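LPXTG cell wall surface protein (Streptococcus gordonii, PDB 7AVH) probably serves as a cell-wall-attached adhesin whose tandem SHIRT repeats, two of which form this chain, project its binding region away from the bacterial surface. Local coordinates at residues Y86-E91 with A111-L116. Numbering follows the deposited sequence.
Sequences YKATHE and ADQTDL
The His90 ring meets the side-chain amide of Gln113 at its edge, with the amide NE2 3.9 Å from His90 NE2. Ring and amide planes are turned 50° apart. A water lies in the ring plane at another edge, 2.9 Å from His90 ND1, and donates to Asp112 OD1. The two NE2 atoms do not bond each other: that of His90 takes the N-H of Thr125, while that of Gln113 bonds Thr123 O and Thr125 OG1. The Asp112 carboxylate lies alongside Thr89, whose CG2 is 3.4 Å from Asp112 OD1. Its other oxygen, OD2, receives a second water, which also accepts a bond from Lys87 NZ. The extended Lys87 chain reaches this water with CG anti to its carbonyl carbon (chi1 -62°), and its CE passes 4.1 Å from Thr114 CG2. Ala88 CB packs against Leu116 CD1 at 3.7 Å.

Two hydrogen-bonded antiparallel pairs join the backbones, Tyr86 with Leu116 and Ala88 with Gln113. Between them the register slips by one residue. Asp115, with positive phi (63°), and Leu116 both face Tyr86, which makes a G1 beta bulge. Beside it, Thr114 OG1 donates to Asp115 OD2 at 2.6 Å, from above the carboxylate plane. Lys87 CA adds a C-H contact to Gln113 O at 3.1 Å.

Both segments belong to the second SHIRT domain of the chain. Strand 113-117 pairs antiparallel with the long strand 72-94. That strand also runs parallel to strand 156-166, where Phe158 packs on Ala88.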
loop_
_atom_site.group_PDB
_atom_site.type_symbol
_atom_site.label_atom_id
_atom_site.label_comp_id
_atom_site.label_asym_id
_atom_site.label_seq_id
_atom_site.Cartn_x
_atom_site.Cartn_y
_atom_site.Cartn_z
ATOM N N TYR A 86 2.978 5.927 -3.294
ATOM C CA TYR A 86 3.785 7.097 -3.724
ATOM C C TYR A 86 3.954 8.027 -2.528
ATOM O O TYR A 86 3.309 7.856 -1.487
ATOM C CB TYR A 86 3.115 7.724 -4.927
ATOM C CG TYR A 86 3.070 6.794 -6.112
ATOM C CD1 TYR A 86 4.164 6.628 -6.929
ATOM C CD2 TYR A 86 1.995 5.992 -6.360
ATOM C CE1 TYR A 86 4.179 5.736 -7.972
ATOM C CE2 TYR A 86 2.020 5.018 -7.386
ATOM C CZ TYR A 86 3.105 4.916 -8.213
ATOM O OH TYR A 86 3.164 3.981 -9.234
ATOM N N LYS A 87 4.765 9.049 -2.779
ATOM C CA LYS A 87 5.071 10.082 -1.770
ATOM C C LYS A 87 4.581 11.438 -2.268
ATOM O O LYS A 87 4.427 11.677 -3.435
ATOM C CB LYS A 87 6.592 10.153 -1.525
ATOM C CG LYS A 87 7.157 8.867 -0.967
ATOM C CD LYS A 87 8.634 9.023 -0.578
ATOM C CE LYS A 87 9.205 7.710 -0.082
ATOM N NZ LYS A 87 10.662 7.786 0.174
ATOM N N ALA A 88 4.431 12.320 -1.290
ATOM C CA ALA A 88 4.288 13.758 -1.568
ATOM C C ALA A 88 5.368 14.503 -0.834
ATOM O O ALA A 88 5.501 14.357 0.357
ATOM C CB ALA A 88 2.930 14.244 -1.140
ATOM N N THR A 89 6.180 15.250 -1.613
ATOM C CA THR A 89 7.309 15.985 -1.064
ATOM C C THR A 89 7.041 17.495 -1.155
ATOM O O THR A 89 6.124 17.932 -1.846
ATOM C CB THR A 89 8.552 15.556 -1.879
ATOM O OG1 THR A 89 8.344 15.858 -3.258
ATOM C CG2 THR A 89 8.787 14.029 -1.772
ATOM N N HIS A 90 7.952 18.200 -0.482
ATOM C CA HIS A 90 7.822 19.670 -0.343
ATOM C C HIS A 90 9.144 20.267 -0.675
ATOM O O HIS A 90 10.222 19.755 -0.425
ATOM C CB HIS A 90 7.411 19.985 1.118
ATOM C CG HIS A 90 6.162 19.333 1.601
ATOM N ND1 HIS A 90 6.134 17.998 2.020
ATOM C CD2 HIS A 90 4.907 19.780 1.749
ATOM C CE1 HIS A 90 4.908 17.726 2.396
ATOM N NE2 HIS A 90 4.085 18.756 2.217
ATOM N N GLU A 91 9.015 21.558 -1.055
ATOM C CA GLU A 91 10.169 22.437 -1.272
ATOM C C GLU A 91 9.756 23.873 -0.912
ATOM O O GLU A 91 8.607 24.190 -1.082
ATOM C CB GLU A 91 10.590 22.411 -2.729
ATOM C CG GLU A 91 11.579 23.381 -3.273
ATOM C CD GLU A 91 11.867 23.293 -4.743
ATOM O OE1 GLU A 91 11.207 22.477 -5.538
ATOM O OE2 GLU A 91 12.841 24.041 -5.099
ATOM N N ALA A 111 8.148 17.142 6.454
ATOM C CA ALA A 111 8.499 15.783 6.093
ATOM C C ALA A 111 7.755 15.296 4.842
ATOM O O ALA A 111 6.624 15.722 4.565
ATOM C CB ALA A 111 8.159 14.889 7.286
ATOM N N ASP A 112 8.359 14.329 4.147
ATOM C CA ASP A 112 7.615 13.700 3.056
ATOM C C ASP A 112 6.380 12.939 3.617
ATOM O O ASP A 112 6.443 12.399 4.748
ATOM C CB ASP A 112 8.462 12.676 2.342
ATOM C CG ASP A 112 9.674 13.147 1.636
ATOM O OD1 ASP A 112 9.812 14.401 1.487
ATOM O OD2 ASP A 112 10.455 12.315 1.179
ATOM N N GLN A 113 5.308 13.007 2.883
ATOM C CA GLN A 113 4.136 12.149 3.128
ATOM C C GLN A 113 4.354 10.852 2.363
ATOM O O GLN A 113 4.721 10.875 1.224
ATOM C CB GLN A 113 2.851 12.788 2.718
ATOM C CG GLN A 113 2.604 14.133 3.345
ATOM C CD GLN A 113 1.429 14.781 2.677
ATOM O OE1 GLN A 113 0.576 14.140 2.044
ATOM N NE2 GLN A 113 1.335 16.077 2.807
ATOM N N THR A 114 4.224 9.746 3.036
ATOM C CA THR A 114 4.496 8.431 2.413
ATOM C C THR A 114 3.237 7.584 2.368
ATOM O O THR A 114 2.230 7.848 3.001
ATOM C CB THR A 114 5.635 7.777 3.183
ATOM O OG1 THR A 114 5.240 7.433 4.511
ATOM C CG2 THR A 114 6.940 8.550 3.227
ATOM N N ASP A 115 3.376 6.503 1.585
ATOM C CA ASP A 115 2.368 5.407 1.513
ATOM C C ASP A 115 1.039 5.924 0.969
ATOM O O ASP A 115 -0.023 5.505 1.406
ATOM C CB ASP A 115 2.178 4.728 2.869
ATOM C CG ASP A 115 3.473 4.429 3.581
ATOM O OD1 ASP A 115 4.120 3.431 3.200
ATOM O OD2 ASP A 115 3.845 5.235 4.498
ATOM N N LEU A 116 1.111 6.888 0.040
ATOM C CA LEU A 116 -0.110 7.434 -0.583
ATOM C C LEU A 116 -0.565 6.494 -1.700
ATOM O O LEU A 116 0.203 6.121 -2.572
ATOM C CB LEU A 116 0.163 8.830 -1.132
ATOM C CG LEU A 116 0.735 9.873 -0.156
ATOM C CD1 LEU A 116 0.867 11.219 -0.812
ATOM C CD2 LEU A 116 -0.096 9.944 1.085
HETATM O O HOH W 1 10.879 9.818 2.161
HETATM O O HOH W 2 8.802 16.877 2.057
#